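Local structure of fimbrin (Schizosaccharomyces pombe, 1RT8) at residues Thr65-Val70 / Ala474-Ser479; Ile488-Glu493 / Leu504-Ser509; Pro436-Gly441 / Val496-Arg501; Asn418-Lys423 / Leu445-Gly450; Arg288-Trp293 / Ala384-Met389. The protein binds and crosslinks actin filaments, and acts in cell polarity, cytokinesis, mating and spore formation. All coordinates share one frame; numbering follows the deposited sequence.

Overall arrangement
Contacts 2 and 5 are buried. Contacts 1 and 4 are partly buried, and contact 3 lies at the surface. Contact 1 joins the first calponin-homology domain to the fourth through a straight hydrogen bond, waters and a charged pair beside a leucine. Contacts 2, 3 and 4 lie within the fourth domain; contacts 2 and 3 share helix 500-511. Contact 2 is apolar and aromatic, contact 3 mostly methyl against backbone, and contact 4 close helix packing with a water at one side. Contact 5 is an apolar aromatic layer inside the third domain. It touches contact 2, where Phe489 meets Trp293 and Leu504 meets Trp387.

Contact 1: residues Thr65-Val70 / Ala474-Ser479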
# COMPACT_ATOMS: atom_id res chain seq x y z
N THR A 65 2.31 4.10 -10.20
CA THR A 65 2.59 2.79 -9.63
C THR A 65 2.82 1.81 -10.78
O THR A 65 3.71 0.96 -10.72
CB THR A 65 1.41 2.29 -8.77
OG1 THR A 65 1.21 3.20 -7.69
CG2 THR A 65 1.71 0.91 -8.22
N ILE A 66 2.02 1.94 -11.83
CA ILE A 66 2.14 1.06 -12.97
C ILE A 66 2.49 1.80 -14.26
O ILE A 66 1.87 2.81 -14.58
CB ILE A 66 0.81 0.30 -13.20
CG1 ILE A 66 0.46 -0.51 -11.96
CG2 ILE A 66 0.92 -0.59 -14.42
CD1 ILE A 66 -0.94 -1.09 -11.99
N ASP A 67 3.50 1.30 -14.98
CA ASP A 67 3.91 1.87 -16.27
C ASP A 67 2.95 1.13 -17.17
O ASP A 67 3.17 -0.04 -17.49
CB ASP A 67 5.35 1.48 -16.63
CG ASP A 67 5.80 2.05 -17.98
OD1 ASP A 67 4.96 2.13 -18.91
OD2 ASP A 67 7.00 2.40 -18.11
N GLU A 68 1.88 1.81 -17.58
CA GLU A 68 0.86 1.18 -18.40
C GLU A 68 1.32 0.58 -19.72
O GLU A 68 0.60 -0.21 -20.34
CB GLU A 68 -0.29 2.16 -18.62
CG GLU A 68 -0.76 2.80 -17.33
CD GLU A 68 -2.09 3.51 -17.47
OE1 GLU A 68 -2.46 3.85 -18.61
OE2 GLU A 68 -2.76 3.73 -16.43
N ARG A 69 2.53 0.92 -20.17
CA ARG A 69 3.01 0.34 -21.41
C ARG A 69 3.31 -1.15 -21.29
O ARG A 69 3.63 -1.79 -22.28
CB ARG A 69 4.25 1.08 -21.89
CG ARG A 69 3.99 2.54 -22.24
CD ARG A 69 5.29 3.24 -22.49
NE ARG A 69 6.20 3.07 -21.37
CZ ARG A 69 7.47 3.44 -21.39
NH1 ARG A 69 7.98 4.01 -22.48
NH2 ARG A 69 8.24 3.25 -20.33
N VAL A 70 3.20 -1.71 -20.08
CA VAL A 70 3.45 -3.16 -19.89
C VAL A 70 2.14 -3.94 -20.02
O VAL A 70 2.15 -5.17 -20.16
CB VAL A 70 4.04 -3.50 -18.48
CG1 VAL A 70 5.30 -2.70 -18.21
CG2 VAL A 70 3.00 -3.25 -17.39
N ALA A 474 13.48 2.48 -14.53
CA ALA A 474 13.26 1.73 -13.30
C ALA A 474 11.79 1.40 -13.09
O ALA A 474 11.45 0.29 -12.67
CB ALA A 474 13.81 2.51 -12.11
N ARG A 475 10.91 2.35 -13.38
CA ARG A 475 9.47 2.17 -13.23
C ARG A 475 8.97 1.11 -14.20
O ARG A 475 8.07 0.32 -13.89
CB ARG A 475 8.75 3.50 -13.49
CG ARG A 475 7.24 3.45 -13.28
CD ARG A 475 6.64 4.84 -13.38
NE ARG A 475 7.13 5.71 -12.31
CZ ARG A 475 7.48 6.99 -12.48
NH1 ARG A 475 7.40 7.55 -13.68
NH2 ARG A 475 7.90 7.70 -11.44
N LEU A 476 9.55 1.10 -15.40
CA LEU A 476 9.19 0.13 -16.42
C LEU A 476 9.66 -1.25 -15.96
O LEU A 476 8.95 -2.23 -16.09
CB LEU A 476 9.85 0.48 -17.76
CG LEU A 476 9.67 -0.54 -18.88
CD1 LEU A 476 8.20 -0.63 -19.26
CD2 LEU A 476 10.51 -0.13 -20.10
N ALA A 477 10.88 -1.31 -15.43
CA ALA A 477 11.45 -2.57 -14.95
C ALA A 477 10.59 -3.16 -13.84
O ALA A 477 10.29 -4.36 -13.85
CB ALA A 477 12.89 -2.34 -14.45
N ILE A 478 10.19 -2.33 -12.88
CA ILE A 478 9.36 -2.82 -11.77
C ILE A 478 8.02 -3.37 -12.25
O ILE A 478 7.58 -4.41 -11.78
CB ILE A 478 9.12 -1.71 -10.72
CG1 ILE A 478 10.43 -1.42 -9.98
CG2 ILE A 478 8.01 -2.12 -9.76
CD1 ILE A 478 10.36 -0.25 -9.02
N SER A 479 7.37 -2.67 -13.17
CA SER A 479 6.09 -3.13 -13.70
C SER A 479 6.25 -4.42 -14.51
O SER A 479 5.37 -5.28 -14.53
CB SER A 479 5.45 -2.04 -14.57
OG SER A 479 5.08 -0.89 -13.80
O HOH W 1 3.60 -1.71 -10.87
O HOH W 2 6.51 0.47 -11.82
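Ser479 points its OG at the backbone of Asp67. The amide N of Asp67 donates to Ser479 OG at 2.9 Å, and the bond is almost straight at 174°. The hydroxyl lies beside its own backbone N (chi1 -66°), which turns it to the loop 65-70. A water lies 2.8 Å from Ser479 OG and also donates to the carbonyl oxygens of Thr65 and Arg475, so it bridges loop and helix. The Asp67 side chain runs obliquely to that of Leu476. Its OD2 sits 3.5 Å from both CB and CD1 of Leu476. CG of Asp67 is anti to the backbone N (chi1 180°), and this extends the carboxylate over the leucine. The loop belongs to the first calponin-homology domain, and helix 467-483 to the fourth. The contact therefore joins the two actin-binding regions of the crosslinking core. Within the loop, Arg69 holds the carboxylate side-on. NE donates to Asp67 OD1, and NH2 to Asp67 OD2 at 2.7 Å. Both oxygens use syn lone pairs, and the guanidinium is nearly coplanar with its partners. OD1 also accepts from the amide N of Arg69, which makes an Asx turn. An alanine in place of Asp67 is likely to leave the Arg69 guanidinium without its charged mate, free to turn, and to open a gap beside Leu476. Val70 CG1 closes the apolar side, 3.7 Å from Leu476 CD1 and equally near Ser479 CB. On the side of their own domain, Ile66 and Val70 rest on Val91 of helix 82-99.

Contact 2: residues Ile488-Glu493 / Leu504-Ser509; sequences IFILPE and LHFIGS
With chi1 at 164°, the His505 side chain stands out from helix 504-509 and its imidazole comes to the backbone of Phe489. Ile490 has CG1 between its backbone N and carbonyl carbon (chi1 59°), and from there CD1 reaches Phe506. The imidazole meets the Phe489 amide with its edge: CE1 lies 3.2 Å from Phe489 N, near the ring plane. Phe489 CD1 is 3.8 Å from His505 NE2. These two rings meet rim to rim, with planes at 21° and neither over the face of the other. Ile490 CG2 lies 3.7 Å from His505 ND1. That nitrogen is buried and has no polar partner in the model. Phe506 receives two isoleucines. The Ile490 and Phe506 side chains cross at about a right angle, with Ile490 CD1 3.5 Å from Phe506 CB. Ile488 CD1 approaches Phe506 CE1 at 3.6 Å. Within the helix, Ser509 OG gives its proton to Phe506 O at 2.6 Å. The same OG also lies near Ile488 CG1. Phe489 also touches Leu292 and Ser296 of helix 282-296. The contact packs the segment leading into helix 492-496 on the last helix, in the buried interior of the all-helical fourth calponin-homology domain.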
# COMPACT_ATOMS: atom_id res chain seq x y z
N ILE A 488 7.63 -7.14 -5.35
CA ILE A 488 8.61 -6.07 -5.15
C ILE A 488 8.10 -4.97 -4.23
O ILE A 488 7.01 -4.45 -4.43
CB ILE A 488 8.97 -5.46 -6.52
CG1 ILE A 488 9.49 -6.56 -7.44
CG2 ILE A 488 10.01 -4.37 -6.36
CD1 ILE A 488 9.62 -6.14 -8.87
N PHE A 489 8.91 -4.61 -3.24
CA PHE A 489 8.52 -3.58 -2.29
C PHE A 489 9.30 -2.29 -2.42
O PHE A 489 9.15 -1.39 -1.59
CB PHE A 489 8.64 -4.12 -0.86
CG PHE A 489 7.70 -5.24 -0.55
CD1 PHE A 489 8.17 -6.48 -0.15
CD2 PHE A 489 6.32 -5.05 -0.66
CE1 PHE A 489 7.30 -7.53 0.13
CE2 PHE A 489 5.43 -6.10 -0.38
CZ PHE A 489 5.92 -7.34 0.02
N ILE A 490 10.14 -2.18 -3.45
CA ILE A 490 10.91 -0.97 -3.66
C ILE A 490 10.25 -0.08 -4.70
O ILE A 490 9.29 -0.49 -5.36
CB ILE A 490 12.35 -1.26 -4.14
CG1 ILE A 490 12.32 -2.06 -5.45
CG2 ILE A 490 13.11 -2.03 -3.07
CD1 ILE A 490 13.69 -2.17 -6.12
N LEU A 491 10.75 1.15 -4.83
CA LEU A 491 10.26 2.11 -5.81
C LEU A 491 11.38 2.36 -6.82
O LEU A 491 12.54 2.00 -6.59
CB LEU A 491 9.87 3.43 -5.13
CG LEU A 491 8.57 3.51 -4.32
CD1 LEU A 491 8.50 4.86 -3.62
CD2 LEU A 491 7.37 3.32 -5.23
N PRO A 492 11.05 2.98 -7.96
CA PRO A 492 12.06 3.26 -8.98
C PRO A 492 13.28 4.00 -8.43
O PRO A 492 14.43 3.68 -8.76
CB PRO A 492 11.29 4.11 -9.99
CG PRO A 492 9.90 3.53 -9.91
CD PRO A 492 9.70 3.38 -8.42
N GLU A 493 13.03 4.98 -7.57
CA GLU A 493 14.09 5.78 -6.99
C GLU A 493 15.13 4.97 -6.22
O GLU A 493 16.28 5.39 -6.10
CB GLU A 493 13.49 6.86 -6.08
CG GLU A 493 12.94 6.33 -4.78
CD GLU A 493 12.52 7.44 -3.84
OE1 GLU A 493 11.35 7.87 -3.92
OE2 GLU A 493 13.36 7.88 -3.04
N LEU A 504 19.46 -5.43 -4.16
CA LEU A 504 19.57 -6.88 -3.97
C LEU A 504 18.19 -7.51 -3.77
O LEU A 504 17.91 -8.58 -4.30
CB LEU A 504 20.52 -7.21 -2.81
CG LEU A 504 20.91 -8.69 -2.62
CD1 LEU A 504 22.23 -8.83 -1.86
CD2 LEU A 504 19.79 -9.41 -1.91
N HIS A 505 17.31 -6.83 -3.02
CA HIS A 505 15.95 -7.32 -2.80
C HIS A 505 15.23 -7.49 -4.15
O HIS A 505 14.55 -8.48 -4.38
CB HIS A 505 15.17 -6.33 -1.92
CG HIS A 505 13.68 -6.53 -1.93
ND1 HIS A 505 12.82 -5.71 -2.64
CD2 HIS A 505 12.89 -7.44 -1.30
CE1 HIS A 505 11.57 -6.11 -2.45
NE2 HIS A 505 11.59 -7.15 -1.64
N PHE A 506 15.40 -6.51 -5.02
CA PHE A 506 14.78 -6.53 -6.35
C PHE A 506 15.29 -7.73 -7.16
O PHE A 506 14.50 -8.50 -7.71
CB PHE A 506 15.11 -5.22 -7.08
CG PHE A 506 14.61 -5.17 -8.49
CD1 PHE A 506 13.27 -4.93 -8.77
CD2 PHE A 506 15.49 -5.37 -9.56
CE1 PHE A 506 12.81 -4.88 -10.08
CE2 PHE A 506 15.03 -5.32 -10.88
CZ PHE A 506 13.69 -5.08 -11.14
N ILE A 507 16.60 -7.89 -7.23
CA ILE A 507 17.20 -8.99 -7.97
C ILE A 507 16.76 -10.33 -7.39
O ILE A 507 16.44 -11.27 -8.13
CB ILE A 507 18.74 -8.90 -7.95
CG1 ILE A 507 19.20 -7.64 -8.68
CG2 ILE A 507 19.36 -10.13 -8.61
CD1 ILE A 507 18.73 -7.57 -10.13
N GLY A 508 16.73 -10.41 -6.07
CA GLY A 508 16.30 -11.65 -5.44
C GLY A 508 14.87 -12.00 -5.81
O GLY A 508 14.53 -13.17 -5.95
N SER A 509 14.03 -10.98 -5.97
CA SER A 509 12.64 -11.23 -6.32
C SER A 509 12.57 -11.78 -7.75
O SER A 509 11.70 -12.59 -8.06
CB SER A 509 11.82 -9.94 -6.22
OG SER A 509 11.97 -9.14 -7.39

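Contact 3: residues Pro436-Gly441 / Val496-Arg501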
# COMPACT_ATOMS: atom_id res chain seq x y z
N PRO A 436 27.69 2.18 -9.36
CA PRO A 436 27.05 3.43 -9.81
C PRO A 436 26.31 3.32 -11.14
O PRO A 436 25.28 3.97 -11.33
CB PRO A 436 28.22 4.41 -9.88
CG PRO A 436 29.13 3.91 -8.79
CD PRO A 436 29.11 2.42 -9.02
N SER A 437 26.82 2.52 -12.07
CA SER A 437 26.18 2.36 -13.37
C SER A 437 24.71 1.94 -13.25
O SER A 437 23.88 2.30 -14.08
CB SER A 437 26.94 1.32 -14.21
OG SER A 437 26.83 0.02 -13.66
N ILE A 438 24.38 1.18 -12.20
CA ILE A 438 23.00 0.72 -11.99
C ILE A 438 21.98 1.86 -11.99
O ILE A 438 20.80 1.64 -12.24
CB ILE A 438 22.89 -0.07 -10.65
CG1 ILE A 438 23.61 -1.42 -10.80
CG2 ILE A 438 21.43 -0.27 -10.25
CD1 ILE A 438 23.76 -2.19 -9.49
N SER A 439 22.45 3.09 -11.72
CA SER A 439 21.58 4.27 -11.66
C SER A 439 20.75 4.57 -12.91
O SER A 439 19.66 5.13 -12.82
CB SER A 439 22.40 5.51 -11.29
OG SER A 439 23.33 5.84 -12.31
N THR A 440 21.27 4.21 -14.08
CA THR A 440 20.58 4.49 -15.34
C THR A 440 19.32 3.65 -15.49
O THR A 440 18.44 3.97 -16.30
CB THR A 440 21.52 4.22 -16.53
OG1 THR A 440 21.77 2.81 -16.64
CG2 THR A 440 22.85 4.94 -16.34
N GLY A 441 19.24 2.57 -14.72
CA GLY A 441 18.08 1.69 -14.78
C GLY A 441 18.09 0.76 -15.97
O GLY A 441 17.15 -0.02 -16.15
N VAL A 496 17.52 3.91 -9.04
CA VAL A 496 18.22 5.08 -9.58
C VAL A 496 19.29 5.59 -8.60
O VAL A 496 20.39 6.00 -9.01
CB VAL A 496 17.23 6.23 -9.91
CG1 VAL A 496 17.99 7.50 -10.32
CG2 VAL A 496 16.31 5.78 -11.04
N ALA A 497 18.99 5.55 -7.30
CA ALA A 497 19.92 5.99 -6.27
C ALA A 497 20.89 4.86 -5.87
O ALA A 497 21.77 5.05 -5.04
CB ALA A 497 19.13 6.47 -5.04
N VAL A 498 20.70 3.69 -6.47
CA VAL A 498 21.54 2.52 -6.20
C VAL A 498 21.70 2.20 -4.71
O VAL A 498 22.82 2.11 -4.20
CB VAL A 498 22.94 2.68 -6.82
CG1 VAL A 498 23.67 1.34 -6.80
CG2 VAL A 498 22.83 3.20 -8.25
N ARG A 499 20.58 2.03 -4.02
CA ARG A 499 20.61 1.68 -2.60
C ARG A 499 20.82 0.17 -2.62
O ARG A 499 19.90 -0.59 -2.87
CB ARG A 499 19.29 2.10 -1.97
CG ARG A 499 19.12 3.63 -2.04
CD ARG A 499 17.73 4.17 -1.67
NE ARG A 499 17.79 5.64 -1.56
CZ ARG A 499 16.92 6.47 -2.11
NH1 ARG A 499 15.89 6.00 -2.82
NH2 ARG A 499 17.08 7.78 -1.98
N PRO A 500 22.07 -0.27 -2.39
CA PRO A 500 22.51 -1.67 -2.38
C PRO A 500 21.58 -2.76 -1.85
O PRO A 500 21.33 -3.73 -2.55
CB PRO A 500 23.86 -1.62 -1.65
CG PRO A 500 23.76 -0.37 -0.84
CD PRO A 500 23.10 0.58 -1.78
N ARG A 501 21.09 -2.61 -0.63
CA ARG A 501 20.20 -3.63 -0.08
C ARG A 501 18.88 -3.70 -0.84
O ARG A 501 18.29 -4.77 -1.00
CB ARG A 501 19.89 -3.35 1.39
CG ARG A 501 21.09 -3.41 2.29
CD ARG A 501 20.69 -3.02 3.68
NE ARG A 501 21.76 -3.25 4.63
CZ ARG A 501 21.75 -2.81 5.88
NH1 ARG A 501 20.72 -2.10 6.32
NH2 ARG A 501 22.77 -3.08 6.68
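Val498, Ser439 and Val496 make most of this contact. They join the 3-10 turn 436-440 to the link between helices 492-496 and 500-511 in the fourth calponin-homology domain. Val498 follows helix 492-496 with positive phi (51°), in a Schellman motif that ends the helix. Its CB points at the 3-10 turn. CG2 does most of the touching: it lies 3.5 Å from Ser439 N and 3.8 Å from Ser439 CB. Both methyls of Val498 also stand near Ile438, with CG2 at 4.1 Å from Ile438 CB. Ile438 in turn rests on Ile430 in a nearby loop. Val496 faces the turn differently. Its CB points away overall, and the backbone makes the closest approaches. The carbonyl oxygen of Val496 is 3.1 Å from Ser439 CB. In return, Val496 CA makes a CA-H...O contact with Ser439 O at 3.5 Å. CG1 and CG2 of Val496 both lie 3.8 Å from Ser439 O, on one side of it. The Val496 side chain also touches Ala470 and Ile471 of helix 467-483. At the far end of the link, Arg499 occupies the N-cap position of helix 500-511 and pairs with Glu493 and Asp494. The Ser439 hydroxyl turns back into its own segment, with OG between the backbone N and the carbonyl carbon (chi1 66°). It donates to Pro436 O at 2.9 Å, nearly in line with the C=O bond, and that oxygen also accepts from Ser439 N.

Contact 4: residues Asn418-Lys423 / Leu445-Gly450; sequences NSMAAK and LDVLHG
Met420 has an unusual chi1 of -138°, off the staggered values, and this places its CG 3.3 Å from Val447 O. A bend at chi2 (51°) then brings the sulfur to Gly450, with Met420 SD 3.8 Å from Gly450 O. Beside them, Met420 CB meets Val447 CG1. Replacing Met420 by an alanine would probably open a gap beside Val447 and Gly450, because CG and SD supply most of the side-chain contacts there. Gly450 allows the close approach: its CA makes a CA-H...O contact with Met420 O at 3.2 Å, and a CB there would clash with that oxygen. Ala421 CB lies 3.7 Å from Asp446 CB. The Asp446 carboxylate turns elsewhere, to the Tyr458 hydroxyl and the amides of Lys426 and Gly427. An extended chi1 of 177° puts the His449 ring edge at Lys423 O. A water 2.9 Å from His449 ND1 lies near the same ring plane and is also close to the carbonyl oxygens of Ala421 and Asp446. Lys423 extends beyond CG and lays CD alongside Gly450 O. This is close helix-helix packing through a glycine and an alanine, joining helices 410-421 and 442-451 of the fourth calponin-homology domain.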
# COMPACT_ATOMS: atom_id res chain seq x y z
N ASN A 418 24.23 -10.66 -13.89
CA ASN A 418 25.06 -10.33 -15.05
C ASN A 418 24.84 -11.32 -16.20
O ASN A 418 24.78 -10.92 -17.36
CB ASN A 418 26.54 -10.30 -14.67
CG ASN A 418 26.97 -8.96 -14.08
OD1 ASN A 418 26.51 -7.90 -14.52
ND2 ASN A 418 27.86 -9.00 -13.10
N SER A 419 24.71 -12.61 -15.88
CA SER A 419 24.48 -13.66 -16.88
C SER A 419 23.19 -13.38 -17.64
O SER A 419 23.14 -13.52 -18.86
CB SER A 419 24.36 -15.03 -16.21
OG SER A 419 25.56 -15.36 -15.54
N MET A 420 22.15 -13.01 -16.90
CA MET A 420 20.85 -12.70 -17.47
C MET A 420 20.95 -11.45 -18.37
O MET A 420 20.44 -11.44 -19.49
CB MET A 420 19.85 -12.46 -16.33
CG MET A 420 18.49 -13.08 -16.54
SD MET A 420 18.55 -14.82 -16.99
CE MET A 420 17.52 -15.58 -15.74
N ALA A 421 21.62 -10.41 -17.88
CA ALA A 421 21.78 -9.16 -18.62
C ALA A 421 22.61 -9.29 -19.90
O ALA A 421 22.42 -8.54 -20.86
CB ALA A 421 22.39 -8.10 -17.72
N ALA A 422 23.55 -10.24 -19.90
CA ALA A 422 24.42 -10.45 -21.06
C ALA A 422 23.71 -11.14 -22.22
O ALA A 422 24.33 -11.37 -23.26
CB ALA A 422 25.64 -11.27 -20.65
N LYS A 423 22.44 -11.48 -22.05
CA LYS A 423 21.68 -12.15 -23.10
C LYS A 423 21.00 -11.15 -24.03
O LYS A 423 19.78 -11.15 -24.17
CB LYS A 423 20.64 -13.10 -22.48
CG LYS A 423 21.23 -14.11 -21.51
CD LYS A 423 20.22 -15.17 -21.07
CE LYS A 423 20.87 -16.12 -20.06
NZ LYS A 423 20.03 -17.30 -19.70
N LEU A 445 16.67 -3.55 -16.66
CA LEU A 445 15.85 -3.88 -17.82
C LEU A 445 16.54 -5.01 -18.62
O LEU A 445 15.87 -5.89 -19.17
CB LEU A 445 15.63 -2.63 -18.68
CG LEU A 445 14.70 -1.59 -18.05
CD1 LEU A 445 14.74 -0.29 -18.82
CD2 LEU A 445 13.27 -2.13 -18.01
N ASP A 446 17.88 -5.00 -18.66
CA ASP A 446 18.62 -6.06 -19.36
C ASP A 446 18.45 -7.41 -18.65
O ASP A 446 18.37 -8.46 -19.29
CB ASP A 446 20.12 -5.75 -19.43
CG ASP A 446 20.46 -4.70 -20.46
OD1 ASP A 446 19.61 -4.43 -21.33
OD2 ASP A 446 21.58 -4.17 -20.41
N VAL A 447 18.43 -7.37 -17.31
CA VAL A 447 18.25 -8.60 -16.54
C VAL A 447 16.89 -9.19 -16.91
O VAL A 447 16.77 -10.39 -17.19
CB VAL A 447 18.26 -8.32 -15.03
CG1 VAL A 447 17.95 -9.60 -14.26
CG2 VAL A 447 19.61 -7.77 -14.60
N LEU A 448 15.87 -8.34 -16.93
CA LEU A 448 14.52 -8.76 -17.26
C LEU A 448 14.45 -9.28 -18.69
O LEU A 448 13.68 -10.20 -19.00
CB LEU A 448 13.55 -7.59 -17.06
CG LEU A 448 13.29 -7.19 -15.60
CD1 LEU A 448 12.77 -5.77 -15.48
CD2 LEU A 448 12.30 -8.16 -15.00
N HIS A 449 15.25 -8.67 -19.55
CA HIS A 449 15.30 -9.06 -20.95
C HIS A 449 15.89 -10.46 -21.04
O HIS A 449 15.54 -11.24 -21.93
CB HIS A 449 16.14 -8.07 -21.76
CG HIS A 449 16.30 -8.45 -23.20
ND1 HIS A 449 17.39 -9.14 -23.67
CD2 HIS A 449 15.46 -8.30 -24.26
CE1 HIS A 449 17.23 -9.41 -24.95
NE2 HIS A 449 16.06 -8.91 -25.33
N GLY A 450 16.80 -10.77 -20.13
CA GLY A 450 17.39 -12.09 -20.13
C GLY A 450 16.41 -13.15 -19.66
O GLY A 450 16.46 -14.30 -20.10
O HOH W 3 19.58 -9.02 -21.85

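Contact 5: residues Arg288-Trp293 / Ala384-Met389; sequences RVFTLW and ALVWQM
Helices 288-293 and 384-389 cross at 50°; the axes of these two segments pass 10.9 Å apart at closest approach, and Phe290 CA and Val386 CA, the nearest pair, are 7.2 Å apart. Large side chains fill the space between the two backbones. Phe290 has CG beside its backbone N (chi1 -67°), which sends the ring across to the other helix. It slides past Val386 in the opposite direction, and Val386 CG1 lies 3.8 Å from Phe290 CD1. The far end of the ring goes on to Trp387. Phe290 CZ is 3.9 Å from both CE3 and CB of Trp387, and the two side chains meet obliquely. Trp387 also forms a cation-pi contact with Arg501, so it links this helix pair to the fourth calponin-homology domain. One turn beyond Phe290, Trp293 reaches over toward Met389 with its six-membered ring leading. Met389 CG touches the ring edge in plane, 3.7 Å from Trp293 CH2. Extended chi1 and chi2 bring CG and SD of Met389 to the ring, and SD lies 5.0 Å from the centroid of the six-membered ring of Trp293. The sulfur is well off the ring normal, so this Met-aromatic contact is oblique. Val386 CG1 also meets the edge of Trp293, at CZ3. It thus serves both aromatic residues of helix 288-293. Met389 packs further on Ala319, Tyr320 and Ile323 of helix 314-323. The contact lies within the third calponin-homology domain. Methyl, methylene, sulfur and ring surfaces make it up, so its cohesion probably comes mainly from apolar burial.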
# COMPACT_ATOMS: atom_id res chain seq x y z
N ARG A 288 10.91 2.15 4.99
CA ARG A 288 9.62 2.05 4.31
C ARG A 288 9.48 0.74 3.54
O ARG A 288 8.40 0.18 3.49
CB ARG A 288 9.42 3.24 3.37
CG ARG A 288 8.90 4.49 4.08
CD ARG A 288 8.98 5.73 3.19
NE ARG A 288 8.53 6.95 3.87
CZ ARG A 288 7.26 7.22 4.16
NH1 ARG A 288 6.30 6.37 3.83
NH2 ARG A 288 6.95 8.36 4.78
N VAL A 289 10.58 0.27 2.95
CA VAL A 289 10.57 -0.99 2.21
C VAL A 289 10.40 -2.16 3.18
O VAL A 289 9.62 -3.08 2.92
CB VAL A 289 11.88 -1.19 1.41
CG1 VAL A 289 11.94 -2.60 0.83
CG2 VAL A 289 11.96 -0.16 0.28
N PHE A 290 11.14 -2.13 4.28
CA PHE A 290 11.06 -3.18 5.29
C PHE A 290 9.68 -3.19 5.93
O PHE A 290 9.15 -4.26 6.28
CB PHE A 290 12.14 -2.99 6.37
CG PHE A 290 13.56 -3.16 5.88
CD1 PHE A 290 14.63 -2.86 6.71
CD2 PHE A 290 13.82 -3.64 4.60
CE1 PHE A 290 15.95 -3.03 6.28
CE2 PHE A 290 15.13 -3.81 4.15
CZ PHE A 290 16.20 -3.51 4.99
N THR A 291 9.10 -2.00 6.10
CA THR A 291 7.77 -1.88 6.69
C THR A 291 6.76 -2.58 5.80
O THR A 291 5.92 -3.33 6.29
CB THR A 291 7.33 -0.40 6.84
OG1 THR A 291 8.08 0.22 7.89
CG2 THR A 291 5.84 -0.30 7.16
N LEU A 292 6.85 -2.35 4.50
CA LEU A 292 5.94 -2.99 3.56
C LEU A 292 6.15 -4.49 3.62
O LEU A 292 5.20 -5.26 3.68
CB LEU A 292 6.20 -2.49 2.13
CG LEU A 292 5.80 -1.05 1.79
CD1 LEU A 292 6.47 -0.62 0.49
CD2 LEU A 292 4.27 -0.95 1.67
N TRP A 293 7.41 -4.92 3.63
CA TRP A 293 7.71 -6.34 3.68
C TRP A 293 7.15 -7.02 4.94
O TRP A 293 6.37 -7.97 4.85
CB TRP A 293 9.22 -6.57 3.60
CG TRP A 293 9.58 -8.02 3.71
CD1 TRP A 293 9.25 -9.01 2.83
CD2 TRP A 293 10.30 -8.66 4.77
NE1 TRP A 293 9.71 -10.23 3.28
CE2 TRP A 293 10.37 -10.04 4.47
CE3 TRP A 293 10.90 -8.19 5.95
CZ2 TRP A 293 11.00 -10.96 5.30
CZ3 TRP A 293 11.54 -9.11 6.78
CH2 TRP A 293 11.58 -10.48 6.46
N ALA A 384 19.55 -3.16 10.45
CA ALA A 384 20.47 -4.27 10.21
C ALA A 384 19.83 -5.62 10.56
O ALA A 384 19.99 -6.60 9.83
CB ALA A 384 21.76 -4.06 11.02
N LEU A 385 19.11 -5.67 11.68
CA LEU A 385 18.47 -6.92 12.08
C LEU A 385 17.35 -7.30 11.11
O LEU A 385 17.26 -8.45 10.69
CB LEU A 385 17.91 -6.81 13.50
CG LEU A 385 16.99 -7.95 13.97
CD1 LEU A 385 17.73 -9.28 13.90
CD2 LEU A 385 16.53 -7.68 15.41
N VAL A 386 16.49 -6.35 10.75
CA VAL A 386 15.42 -6.70 9.81
C VAL A 386 16.04 -7.11 8.48
O VAL A 386 15.58 -8.07 7.85
CB VAL A 386 14.43 -5.54 9.61
CG1 VAL A 386 13.41 -5.91 8.54
CG2 VAL A 386 13.72 -5.23 10.92
N TRP A 387 17.08 -6.41 8.04
CA TRP A 387 17.74 -6.75 6.78
C TRP A 387 18.22 -8.20 6.81
O TRP A 387 18.01 -8.94 5.85
CB TRP A 387 18.93 -5.83 6.50
CG TRP A 387 19.77 -6.32 5.37
CD1 TRP A 387 21.10 -6.66 5.42
CD2 TRP A 387 19.35 -6.57 4.02
NE1 TRP A 387 21.52 -7.10 4.18
CE2 TRP A 387 20.47 -7.05 3.30
CE3 TRP A 387 18.13 -6.42 3.34
CZ2 TRP A 387 20.41 -7.39 1.94
CZ3 TRP A 387 18.07 -6.75 1.98
CH2 TRP A 387 19.20 -7.23 1.30
N GLN A 388 18.86 -8.61 7.90
CA GLN A 388 19.33 -9.99 7.99
C GLN A 388 18.17 -10.95 7.84
O GLN A 388 18.31 -12.01 7.22
CB GLN A 388 20.03 -10.23 9.33
CG GLN A 388 21.37 -9.57 9.42
CD GLN A 388 22.37 -10.17 8.45
OE1 GLN A 388 23.13 -9.45 7.81
NE2 GLN A 388 22.37 -11.50 8.34
N MET A 389 17.02 -10.59 8.40
CA MET A 389 15.84 -11.44 8.29
C MET A 389 15.39 -11.51 6.83
O MET A 389 15.10 -12.59 6.31
CB MET A 389 14.70 -10.89 9.16
CG MET A 389 13.53 -11.84 9.31
SD MET A 389 12.12 -11.12 10.19
CE MET A 389 12.41 -11.69 11.86